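Local atomic coordinates of ATP-dependent 6-phosphofructokinase isozyme 2 (PDB entry 3UMO), a protein that phosphorylates D-fructose 6-phosphate with ATP to give fructose 1,6-bisphosphate, the first committing step of glycolysis. Residues R220-L225 / E274-G279; G131-I136 / A261-L266; K189-L194 / R206-E211; N43-I48 / G53-I58. All coordinates share one frame; numbering follows the deposited sequence. Where two conformers were deposited one is given.

All four contacts are buried, but they differ in what they hold together. Contacts 2 and 4 set a helix against the same central parallel sheet, nearly antiparallel to its strands. Contact 1 joins helix 272-286, which follows the helix of contact 2, to a strand that pairs with strand 183-184, at the end of the parallel sheet, and with the antiparallel strand 230-233. Contact 3 pairs two helices behind that same strand, farthest from the chain centre. Contacts 1 and 3 meet through aliphatic groups; contact 2 adds a threonine hydroxyl bonded within its own helix. Contact 4 adds a backbone hydrogen bond and a bridging water. In contacts 1 and 3 a residue beside the packing reaches an ATP.

Contact 1: residues R220-L225 / E274-G279; sequences RVVVSL and EMVRFG. With ATP (adenosine-5'-triphosphate), chain E.
Met275 and Val276 of helix 272-286 meet Val222 and Arg220 of the 220-225 segment, wholly through aliphatic groups. On the helix side Met275 carries most of the contact. Its side chain runs out extended to SD and then bends at the last torsion (chi3 69°). The bend brings the terminal methyl to two partners. Met275 CE is 3.8 Å from CG2 of Val222. The same Met275 CE lies 4.1 Å from CD in the aliphatic part of Arg220. Val276 adds a second methyl pair, its CG2 lying 4.0 Å from CG2 of Val222. Thus one branch of Val222, CG2, touches two successive helix residues. The charged end of Arg220 goes elsewhere, to a salt bridge with Glu182.

Polar interactions are found at the far end of the strand, with ATP. Ser224 OG is 2.8 Å from O2A of the nucleotide and 3.1 Å from its O3A. The one hydroxyl proton could go to either, and the geometry leaves this open. Lys185 NZ also hydrogen-bonds to Ser224 OG and to the ATP. The main-chain N of Leu225 is 3.3 Å from ATP O2A. Ser224 and Leu225 belong to the experimentally established site for substrate ATP, which Lys27 of the third subunit also reaches.

Strand 221-224 lies between strand 183-184, bonded to it through Val184, and strand 230-233, bonded through Val233 and Leu231. Leu183 packs on Val222 and Met275. Val276 also touches Ile239 and Val241 of strand 238-241, while Met262 of helix 254-267 covers Met275.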
# COMPACT_ATOMS: atom_id res chain seq x y z
N ARG A 220 -3.29 12.94 -39.11
CA ARG A 220 -3.50 13.69 -37.88
C ARG A 220 -2.94 12.90 -36.70
O ARG A 220 -3.15 11.70 -36.60
CB ARG A 220 -4.99 13.94 -37.66
CG ARG A 220 -5.71 14.52 -38.87
CD ARG A 220 -7.22 14.49 -38.65
NE ARG A 220 -7.95 14.86 -39.86
CZ ARG A 220 -8.19 14.02 -40.87
NH1 ARG A 220 -7.76 12.76 -40.81
NH2 ARG A 220 -8.86 14.44 -41.93
N VAL A 221 -2.23 13.60 -35.83
CA VAL A 221 -1.73 13.00 -34.60
C VAL A 221 -2.26 13.82 -33.44
O VAL A 221 -2.04 15.04 -33.37
CB VAL A 221 -0.18 12.99 -34.56
CG1 VAL A 221 0.31 12.52 -33.18
CG2 VAL A 221 0.37 12.11 -35.66
N VAL A 222 -2.99 13.18 -32.55
CA VAL A 222 -3.42 13.86 -31.35
C VAL A 222 -2.73 13.20 -30.16
O VAL A 222 -3.03 12.06 -29.82
CB VAL A 222 -4.95 13.82 -31.18
CG1 VAL A 222 -5.37 14.48 -29.86
CG2 VAL A 222 -5.61 14.52 -32.36
N VAL A 223 -1.78 13.91 -29.56
CA VAL A 223 -1.11 13.40 -28.38
C VAL A 223 -1.93 13.79 -27.16
O VAL A 223 -2.05 14.97 -26.83
CB VAL A 223 0.31 13.95 -28.23
CG1 VAL A 223 1.02 13.22 -27.09
CG2 VAL A 223 1.08 13.80 -29.53
N SER A 224 -2.49 12.81 -26.48
CA SER A 224 -3.28 13.14 -25.29
C SER A 224 -2.36 13.23 -24.07
O SER A 224 -1.41 12.46 -23.92
CB SER A 224 -4.44 12.16 -25.11
OG SER A 224 -4.01 10.83 -24.82
N LEU A 225 -2.64 14.21 -23.22
CA LEU A 225 -1.72 14.63 -22.18
C LEU A 225 -2.35 14.56 -20.78
O LEU A 225 -1.99 15.33 -19.89
CB LEU A 225 -1.31 16.08 -22.45
CG LEU A 225 -0.72 16.35 -23.84
CD1 LEU A 225 -0.48 17.85 -24.04
CD2 LEU A 225 0.55 15.57 -24.05
N GLU A 274 -11.93 21.69 -33.79
CA GLU A 274 -13.21 21.20 -33.31
C GLU A 274 -13.08 19.75 -32.84
O GLU A 274 -13.64 19.36 -31.82
CB GLU A 274 -14.26 21.31 -34.43
CG GLU A 274 -15.68 21.02 -33.99
CD GLU A 274 -16.71 21.61 -34.94
OE1 GLU A 274 -16.42 22.65 -35.56
OE2 GLU A 274 -17.80 21.02 -35.06
N MET A 275 -12.31 18.98 -33.60
CA MET A 275 -12.06 17.58 -33.26
C MET A 275 -11.34 17.43 -31.91
O MET A 275 -11.77 16.64 -31.06
CB MET A 275 -11.24 16.91 -34.36
CG MET A 275 -11.04 15.43 -34.16
SD MET A 275 -9.90 14.76 -35.37
CE MET A 275 -8.37 15.50 -34.83
N VAL A 276 -10.26 18.18 -31.71
CA VAL A 276 -9.49 18.07 -30.47
C VAL A 276 -10.27 18.62 -29.28
O VAL A 276 -10.26 18.04 -28.19
CB VAL A 276 -8.10 18.75 -30.59
CG1 VAL A 276 -7.36 18.73 -29.25
CG2 VAL A 276 -7.25 18.05 -31.66
N ARG A 277 -10.98 19.72 -29.50
CA ARG A 277 -11.81 20.28 -28.44
C ARG A 277 -12.86 19.29 -27.96
O ARG A 277 -13.04 19.11 -26.76
CB ARG A 277 -12.51 21.56 -28.91
CG ARG A 277 -11.62 22.76 -28.99
CD ARG A 277 -12.47 24.02 -29.19
NE ARG A 277 -11.72 25.18 -29.66
CZ ARG A 277 -10.80 25.82 -28.95
NH1 ARG A 277 -10.49 25.41 -27.72
NH2 ARG A 277 -10.17 26.87 -29.47
N PHE A 278 -13.56 18.65 -28.89
CA PHE A 278 -14.60 17.70 -28.54
C PHE A 278 -13.97 16.47 -27.88
O PHE A 278 -14.52 15.91 -26.94
CB PHE A 278 -15.40 17.29 -29.77
CG PHE A 278 -16.72 16.65 -29.46
CD1 PHE A 278 -17.65 17.30 -28.67
CD2 PHE A 278 -17.04 15.40 -29.97
CE1 PHE A 278 -18.88 16.72 -28.38
CE2 PHE A 278 -18.27 14.81 -29.68
CZ PHE A 278 -19.19 15.47 -28.89
N GLY A 279 -12.79 16.08 -28.37
CA GLY A 279 -12.04 14.99 -27.77
C GLY A 279 -11.68 15.26 -26.31
O GLY A 279 -11.88 14.41 -25.44
PG ATP E . -6.51 5.75 -21.05
O1G ATP E . -6.41 4.86 -22.24
O2G ATP E . -7.97 5.63 -20.60
O3G ATP E . -5.58 5.38 -19.95
PB ATP E . -5.04 7.73 -22.24
O1B ATP E . -3.76 7.53 -21.37
O2B ATP E . -4.94 7.12 -23.65
O3B ATP E . -6.35 7.23 -21.47
PA ATP E . -5.27 10.51 -21.52
O1A ATP E . -4.81 10.11 -20.14
O2A ATP E . -4.44 11.64 -22.13
O3A ATP E . -5.28 9.28 -22.47
O5' ATP E . -6.82 10.92 -21.41
C5' ATP E . -7.45 11.49 -22.50
C4' ATP E . -8.17 12.75 -22.27
O4' ATP E . -8.96 12.60 -21.08
C3' ATP E . -7.26 13.86 -21.95
O3' ATP E . -6.76 14.46 -23.08
C2' ATP E . -8.12 14.76 -21.15
O2' ATP E . -9.01 15.41 -21.97
C1' ATP E . -8.88 13.79 -20.33
N9 ATP E . -8.21 13.53 -19.05
C8 ATP E . -7.43 12.48 -18.76
N7 ATP E . -7.01 12.62 -17.48
C5 ATP E . -7.53 13.75 -16.97
C6 ATP E . -7.44 14.38 -15.72
N6 ATP E . -6.63 13.78 -14.61
N1 ATP E . -8.11 15.53 -15.54
C2 ATP E . -8.84 16.08 -16.52
N3 ATP E . -8.94 15.50 -17.72
C4 ATP E . -8.30 14.34 -17.97

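Contact 2: residues G131-I136 / A261-L266; sequences GAILVI and AMTLKL
Ile133 and Val135 meet Thr263 and Leu266 in a helix-on-sheet layer of the ribokinase fold. The strand belongs to the central parallel sheet. The helix is the one that carries Asp256, assigned as the active-site residue by similarity, nearer its start. Strand 133-136 and helix 261-266 run almost antiparallel, at 161°, with their axes 10.0 Å apart.

Thr263 faces the middle of the strand with both branches. Its CG2 stands anti to the backbone N and lies 4.0 Å from CG2 of Ile133. The same Thr263 CG2 is 3.8 Å from CG2 of Val135. Its hydroxyl meets the same valine methyl, with Thr263 OG1 3.4 Å from Val135 CG2. This buried polar atom is satisfied within the helix, by a hydrogen bond to Val259 O one turn back. One helix turn onward, Leu266 meets the other branch of Ile133. Ile133 CD1 and Leu266 CD1 are 3.7 Å apart, and the two side chains pass at a slant. Ile133 thus offers CG2 to Thr263 and CD1 chiefly to Leu266.

Ile164 of strand 162-166 touches Ile133, Val135 and Thr263, and Ile4 of strand 4-7 touches Thr263. The helix so spans neighbouring strands of the sheet. On its other flank lies helix 272-286, tied on by the salt bridge from Lys265 NZ to Glu274 OE2.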
# COMPACT_ATOMS: atom_id res chain seq x y z
N GLY A 131 -15.20 4.82 -47.51
CA GLY A 131 -15.53 6.11 -46.94
C GLY A 131 -15.91 6.03 -45.48
O GLY A 131 -15.86 7.03 -44.76
N ALA A 132 -16.29 4.84 -45.03
CA ALA A 132 -16.61 4.63 -43.62
C ALA A 132 -15.35 4.66 -42.76
O ALA A 132 -14.23 4.51 -43.27
CB ALA A 132 -17.36 3.33 -43.42
N ILE A 133 -15.55 4.83 -41.46
CA ILE A 133 -14.45 4.93 -40.52
C ILE A 133 -14.32 3.66 -39.68
O ILE A 133 -15.31 3.13 -39.19
CB ILE A 133 -14.63 6.16 -39.61
CG1 ILE A 133 -14.55 7.44 -40.45
CG2 ILE A 133 -13.59 6.19 -38.49
CD1 ILE A 133 -14.96 8.68 -39.70
N LEU A 134 -13.09 3.18 -39.55
CA LEU A 134 -12.78 2.04 -38.69
C LEU A 134 -11.80 2.46 -37.60
O LEU A 134 -10.69 2.92 -37.89
CB LEU A 134 -12.17 0.90 -39.50
CG LEU A 134 -11.71 -0.27 -38.62
CD1 LEU A 134 -12.92 -0.91 -37.96
CD2 LEU A 134 -10.93 -1.30 -39.45
N VAL A 135 -12.20 2.28 -36.35
CA VAL A 135 -11.32 2.57 -35.23
C VAL A 135 -10.72 1.29 -34.68
O VAL A 135 -11.43 0.46 -34.11
CB VAL A 135 -12.06 3.29 -34.08
CG1 VAL A 135 -11.09 3.66 -32.96
CG2 VAL A 135 -12.77 4.54 -34.60
N ILE A 136 -9.41 1.12 -34.86
CA ILE A 136 -8.70 -0.03 -34.32
C ILE A 136 -8.09 0.39 -32.98
O ILE A 136 -7.15 1.19 -32.95
CB ILE A 136 -7.60 -0.51 -35.28
CG1 ILE A 136 -8.19 -0.75 -36.67
CG2 ILE A 136 -6.96 -1.79 -34.76
CD1 ILE A 136 -7.60 0.15 -37.74
N ALA A 261 -15.21 10.57 -29.26
CA ALA A 261 -15.58 11.94 -29.61
C ALA A 261 -14.88 12.43 -30.87
O ALA A 261 -15.49 13.07 -31.73
CB ALA A 261 -15.30 12.88 -28.45
N MET A 262 -13.57 12.17 -30.95
CA MET A 262 -12.83 12.64 -32.12
C MET A 262 -13.26 11.90 -33.38
O MET A 262 -13.29 12.49 -34.46
CB MET A 262 -11.32 12.54 -31.89
CG MET A 262 -10.85 13.50 -30.79
SD MET A 262 -9.07 13.72 -30.71
CE MET A 262 -8.50 12.03 -30.49
N THR A 263 -13.63 10.64 -33.23
CA THR A 263 -14.12 9.83 -34.34
C THR A 263 -15.40 10.42 -34.92
O THR A 263 -15.57 10.53 -36.13
CB THR A 263 -14.38 8.38 -33.90
OG1 THR A 263 -13.15 7.77 -33.51
CG2 THR A 263 -15.00 7.58 -35.03
N LEU A 264 -16.32 10.80 -34.03
CA LEU A 264 -17.56 11.44 -34.46
C LEU A 264 -17.30 12.74 -35.19
O LEU A 264 -17.92 13.03 -36.21
CB LEU A 264 -18.48 11.69 -33.26
CG LEU A 264 -19.25 10.46 -32.78
CD1 LEU A 264 -19.89 10.74 -31.42
CD2 LEU A 264 -20.31 10.08 -33.81
N LYS A 265 -16.36 13.54 -34.67
CA LYS A 265 -16.00 14.79 -35.34
C LYS A 265 -15.36 14.52 -36.69
O LYS A 265 -15.59 15.25 -37.65
CB LYS A 265 -15.05 15.62 -34.47
CG LYS A 265 -15.74 16.37 -33.33
CD LYS A 265 -16.89 17.23 -33.85
CE LYS A 265 -17.48 18.11 -32.76
NZ LYS A 265 -18.66 18.88 -33.25
N LEU A 266 -14.56 13.45 -36.76
CA LEU A 266 -13.90 13.09 -38.01
C LEU A 266 -14.95 12.71 -39.06
O LEU A 266 -14.84 13.08 -40.23
CB LEU A 266 -12.91 11.95 -37.78
CG LEU A 266 -11.70 11.83 -38.70
CD1 LEU A 266 -11.98 10.91 -39.87
CD2 LEU A 266 -11.26 13.20 -39.21

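Contact 3: residues K189-L194 / R206-E211; sequences KELSAL and RKAAQE. With ATP (adenosine-5'-triphosphate), chain I.
Leu191 touches Ala208, and this one pair makes nearly the whole contact. The isobutyl end of Leu191 sits over the Ala208 methyl: Ala208 CB is 3.9 Å from Leu191 CD2 and 4.0 Å from Leu191 CD1. Leu191 CG stands anti to its main-chain nitrogen (chi1 177°), which carries the fork across to helix 204-214. CD1 of Leu191 also comes 4.5 Å from the main-chain N of Ala209. The small alanine side chains let the leucine approach the second helix closely.

The same leucine is also packed by Val223, Val205, Ile212 and Leu199. Val223, on strand 221-224, packs on Ala209 as well. Farther out, Glu211 forms a salt bridge with Arg197 from the connecting loop, and Ser192 OG bonds to Arg197 O.

The first turn of helix 188-195 reaches nucleotide. Lys189 is extended beyond CG and makes a weak hydrogen bond from NZ to O2A of the ATP, at 3.2 Å. Lys189 belongs to the site of the allosteric inhibitor ATP. Glu190, inferred to bind the catalytic magnesium, follows it. Its main-chain N bonds to Asn187 OD1. Asn187 and Glu190 are the first and last residues of the NXXE motif of the ribokinase family.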
# COMPACT_ATOMS: atom_id res chain seq x y z
N LYS A 189 3.35 8.43 -23.07
CA LYS A 189 4.19 7.25 -22.99
C LYS A 189 4.19 6.51 -24.32
O LYS A 189 5.24 6.06 -24.78
CB LYS A 189 3.74 6.33 -21.85
CG LYS A 189 4.22 6.79 -20.48
CD LYS A 189 4.04 5.71 -19.43
CE LYS A 189 4.29 6.27 -18.03
NZ LYS A 189 4.14 5.22 -16.98
N GLU A 190 3.02 6.39 -24.92
CA GLU A 190 2.88 5.72 -26.22
C GLU A 190 3.63 6.47 -27.33
O GLU A 190 4.21 5.84 -28.22
CB GLU A 190 1.40 5.51 -26.55
CG GLU A 190 0.73 4.43 -25.68
CD GLU A 190 -0.77 4.62 -25.51
OE1 GLU A 190 -1.33 5.56 -26.12
OE2 GLU A 190 -1.40 3.82 -24.77
N LEU A 191 3.62 7.81 -27.29
CA LEU A 191 4.36 8.60 -28.28
C LEU A 191 5.86 8.38 -28.12
O LEU A 191 6.59 8.17 -29.10
CB LEU A 191 4.03 10.09 -28.15
CG LEU A 191 4.82 11.02 -29.08
CD1 LEU A 191 4.49 10.75 -30.56
CD2 LEU A 191 4.55 12.47 -28.72
N SER A 192 6.32 8.41 -26.87
CA SER A 192 7.74 8.19 -26.58
C SER A 192 8.21 6.84 -27.11
O SER A 192 9.28 6.73 -27.70
CB SER A 192 8.00 8.27 -25.08
OG SER A 192 9.35 7.94 -24.79
N ALA A 193 7.40 5.80 -26.91
CA ALA A 193 7.80 4.46 -27.35
C ALA A 193 7.79 4.38 -28.88
O ALA A 193 8.66 3.74 -29.48
CB ALA A 193 6.89 3.40 -26.76
N LEU A 194 6.81 5.04 -29.48
CA LEU A 194 6.67 5.07 -30.93
C LEU A 194 7.87 5.70 -31.64
O LEU A 194 8.42 5.11 -32.58
CB LEU A 194 5.38 5.79 -31.32
CG LEU A 194 5.11 5.92 -32.82
CD1 LEU A 194 5.12 4.55 -33.48
CD2 LEU A 194 3.79 6.61 -33.04
N ARG A 206 5.56 18.01 -29.29
CA ARG A 206 5.11 18.63 -30.53
C ARG A 206 5.97 18.20 -31.71
O ARG A 206 5.45 17.84 -32.77
CB ARG A 206 5.14 20.16 -30.42
CG ARG A 206 4.43 20.86 -31.58
CD ARG A 206 5.06 22.20 -31.89
NE ARG A 206 6.24 22.05 -32.74
CZ ARG A 206 7.33 22.79 -32.64
NH1 ARG A 206 7.42 23.74 -31.71
NH2 ARG A 206 8.35 22.58 -33.46
N LYS A 207 7.28 18.24 -31.53
CA LYS A 207 8.20 17.85 -32.59
C LYS A 207 8.00 16.39 -33.01
O LYS A 207 7.98 16.09 -34.20
CB LYS A 207 9.65 18.09 -32.18
CG LYS A 207 10.03 19.56 -32.24
CD LYS A 207 11.40 19.82 -31.65
CE LYS A 207 11.68 21.31 -31.62
NZ LYS A 207 12.87 21.66 -30.79
N ALA A 208 7.84 15.51 -32.04
CA ALA A 208 7.58 14.10 -32.33
C ALA A 208 6.28 13.92 -33.11
O ALA A 208 6.23 13.14 -34.07
CB ALA A 208 7.54 13.29 -31.04
N ALA A 209 5.23 14.62 -32.69
CA ALA A 209 3.95 14.54 -33.38
C ALA A 209 4.09 15.03 -34.83
O ALA A 209 3.57 14.40 -35.75
CB ALA A 209 2.90 15.36 -32.64
N GLN A 210 4.79 16.14 -35.01
CA GLN A 210 4.97 16.69 -36.34
C GLN A 210 5.79 15.75 -37.22
O GLN A 210 5.55 15.66 -38.42
CB GLN A 210 5.62 18.08 -36.29
CG GLN A 210 5.46 18.87 -37.58
CD GLN A 210 4.01 19.26 -37.86
OE1 GLN A 210 3.38 19.96 -37.06
NE2 GLN A 210 3.47 18.79 -38.98
N GLU A 211 6.74 15.04 -36.61
CA GLU A 211 7.59 14.09 -37.31
C GLU A 211 6.75 12.98 -37.95
O GLU A 211 7.00 12.57 -39.09
CB GLU A 211 8.59 13.49 -36.31
CG GLU A 211 9.74 12.70 -36.90
CD GLU A 211 10.59 12.03 -35.83
OE1 GLU A 211 10.83 12.66 -34.78
OE2 GLU A 211 10.99 10.86 -36.04
PG ATP I . -1.58 3.83 -20.15
O1G ATP I . -2.50 4.89 -20.66
O2G ATP I . -1.96 2.52 -20.85
O3G ATP I . -0.14 4.18 -20.45
PB ATP I . -2.29 4.47 -17.48
O1B ATP I . -2.42 3.52 -16.21
O2B ATP I . -3.62 5.18 -17.74
O3B ATP I . -1.84 3.50 -18.66
PA ATP I . 0.02 5.42 -16.28
O1A ATP I . 0.48 3.98 -16.18
O2A ATP I . 1.17 6.32 -16.74
O3A ATP I . -1.16 5.53 -17.25
O5' ATP I . -0.45 5.88 -14.81
C5' ATP I . -1.64 6.54 -14.60
C4' ATP I . -1.97 6.81 -13.21
O4' ATP I . -1.52 5.67 -12.44
C3' ATP I . -1.17 7.93 -12.72
O3' ATP I . -1.87 9.11 -12.84
C2' ATP I . -0.90 7.61 -11.32
O2' ATP I . -1.95 8.05 -10.57
C1' ATP I . -0.85 6.13 -11.29
N9 ATP I . 0.51 5.61 -11.27
C8 ATP I . 1.24 5.27 -12.35
N7 ATP I . 2.44 4.83 -11.92
C5 ATP I . 2.48 4.89 -10.57
C6 ATP I . 3.45 4.56 -9.61
N6 ATP I . 4.79 4.02 -10.02
N1 ATP I . 3.15 4.74 -8.31
C2 ATP I . 1.95 5.22 -7.93
N3 ATP I . 1.01 5.54 -8.83
C4 ATP I . 1.24 5.39 -10.14

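Contact 4: residues N43-I48 / G53-I58; sequences NVARAI and GSATAI
Ile48 is set by a chi1 of -78°, with CG1 anti to the carbonyl carbon and CG2 anti to the main-chain nitrogen. This spreads its two arms over the start of segment 53-58. Ile48 CG2 lies 3.5 Å from the main-chain N of Ser54, pressed onto the backbone beside Gly53, which has no side chain to intervene. Ile48 CD1 is 3.8 Å from CB of Ala55. Beyond it the packing is between methyls, as Ala45 CB lies 4.1 Å from Ala55 CB and 4.2 Å from Ala57 CB. Such small residues let helix 43-48 and strand 55-58 approach to 7.9 Å between axes.

Two polar links join the backbones. Gly53 N donates to Ile48 O at 2.9 Å, tilted out of the carbonyl plane. This 6-to-1 bond is consistent with a Schellman closure of the helix. A water bridges the gap, donating to Ala45 O and accepting from Ala55 N. Within the helix, Arg46 NH1 bonds edge-on to OD1 of Asn43 at 3.0 Å. Arg46 NE also forms a salt bridge with Glu76, so two points hold the guanidinium. Asn43 belongs to the substrate-binding site.

Helix 40-50 leads through a short turn into strand 55-61 of the parallel sheet. Strand 4-7 is one neighbour, with Ile4 touching Ala55 and Thr6 touching Ala57; strand 80-84 is the other. Helix 254-267 packs alongside, Thr263 and Leu264 resting on Ile48.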
# COMPACT_ATOMS: atom_id res chain seq x y z
N ASN A 43 -15.09 0.03 -26.04
CA ASN A 43 -15.36 1.22 -25.26
C ASN A 43 -15.52 2.48 -26.11
O ASN A 43 -16.30 3.35 -25.78
CB ASN A 43 -14.32 1.41 -24.16
CG ASN A 43 -14.59 0.53 -22.96
OD1 ASN A 43 -15.75 0.30 -22.61
ND2 ASN A 43 -13.54 0.04 -22.32
N VAL A 44 -14.78 2.55 -27.22
CA VAL A 44 -14.97 3.64 -28.17
C VAL A 44 -16.40 3.62 -28.70
O VAL A 44 -17.06 4.66 -28.77
CB VAL A 44 -13.96 3.55 -29.34
CG1 VAL A 44 -14.32 4.53 -30.45
CG2 VAL A 44 -12.56 3.83 -28.83
N ALA A 45 -16.90 2.42 -29.02
CA ALA A 45 -18.27 2.28 -29.51
C ALA A 45 -19.30 2.68 -28.45
O ALA A 45 -20.32 3.31 -28.76
CB ALA A 45 -18.52 0.86 -30.00
N ARG A 46 -19.04 2.31 -27.20
CA ARG A 46 -19.93 2.68 -26.10
C ARG A 46 -19.95 4.19 -25.88
O ARG A 46 -21.01 4.79 -25.68
CB ARG A 46 -19.55 1.94 -24.82
CG ARG A 46 -19.69 0.42 -24.93
CD ARG A 46 -19.15 -0.28 -23.69
NE ARG A 46 -20.03 -0.12 -22.54
CZ ARG A 46 -19.61 0.16 -21.31
NH1 ARG A 46 -18.32 0.32 -21.07
NH2 ARG A 46 -20.48 0.29 -20.32
N ALA A 47 -18.77 4.81 -25.94
CA ALA A 47 -18.67 6.27 -25.77
C ALA A 47 -19.42 6.97 -26.88
O ALA A 47 -20.10 7.98 -26.66
CB ALA A 47 -17.20 6.71 -25.77
N ILE A 48 -19.31 6.44 -28.10
CA ILE A 48 -20.00 7.03 -29.23
C ILE A 48 -21.51 6.99 -29.02
O ILE A 48 -22.21 7.96 -29.30
CB ILE A 48 -19.58 6.36 -30.55
CG1 ILE A 48 -18.20 6.89 -30.97
CG2 ILE A 48 -20.62 6.60 -31.64
CD1 ILE A 48 -17.55 6.12 -32.13
N GLY A 53 -24.16 9.10 -31.10
CA GLY A 53 -23.86 8.50 -32.38
C GLY A 53 -24.05 7.00 -32.35
O GLY A 53 -24.59 6.46 -31.39
N SER A 54 -23.60 6.33 -33.41
CA SER A 54 -23.70 4.87 -33.48
C SER A 54 -22.44 4.29 -34.10
O SER A 54 -21.95 4.79 -35.12
CB SER A 54 -24.93 4.46 -34.29
OG SER A 54 -25.16 3.06 -34.20
N ALA A 55 -21.91 3.24 -33.49
CA ALA A 55 -20.73 2.56 -34.02
C ALA A 55 -20.87 1.06 -33.81
O ALA A 55 -21.29 0.61 -32.74
CB ALA A 55 -19.46 3.07 -33.36
N THR A 56 -20.51 0.29 -34.83
CA THR A 56 -20.58 -1.17 -34.74
C THR A 56 -19.26 -1.74 -34.26
O THR A 56 -18.21 -1.51 -34.87
CB THR A 56 -20.94 -1.79 -36.10
OG1 THR A 56 -22.23 -1.31 -36.50
CG2 THR A 56 -21.00 -3.31 -35.98
N ALA A 57 -19.30 -2.48 -33.15
CA ALA A 57 -18.10 -3.08 -32.58
C ALA A 57 -17.81 -4.45 -33.17
O ALA A 57 -18.61 -5.38 -33.01
CB ALA A 57 -18.22 -3.17 -31.06
N ILE A 58 -16.66 -4.59 -33.82
CA ILE A 58 -16.23 -5.88 -34.36
C ILE A 58 -15.22 -6.47 -33.39
O ILE A 58 -14.28 -5.79 -32.99
CB ILE A 58 -15.56 -5.71 -35.75
CG1 ILE A 58 -16.49 -4.95 -36.71
CG2 ILE A 58 -15.17 -7.06 -36.33
CD1 ILE A 58 -15.81 -4.55 -38.01
O HOH W 1 -22.37 2.52 -30.75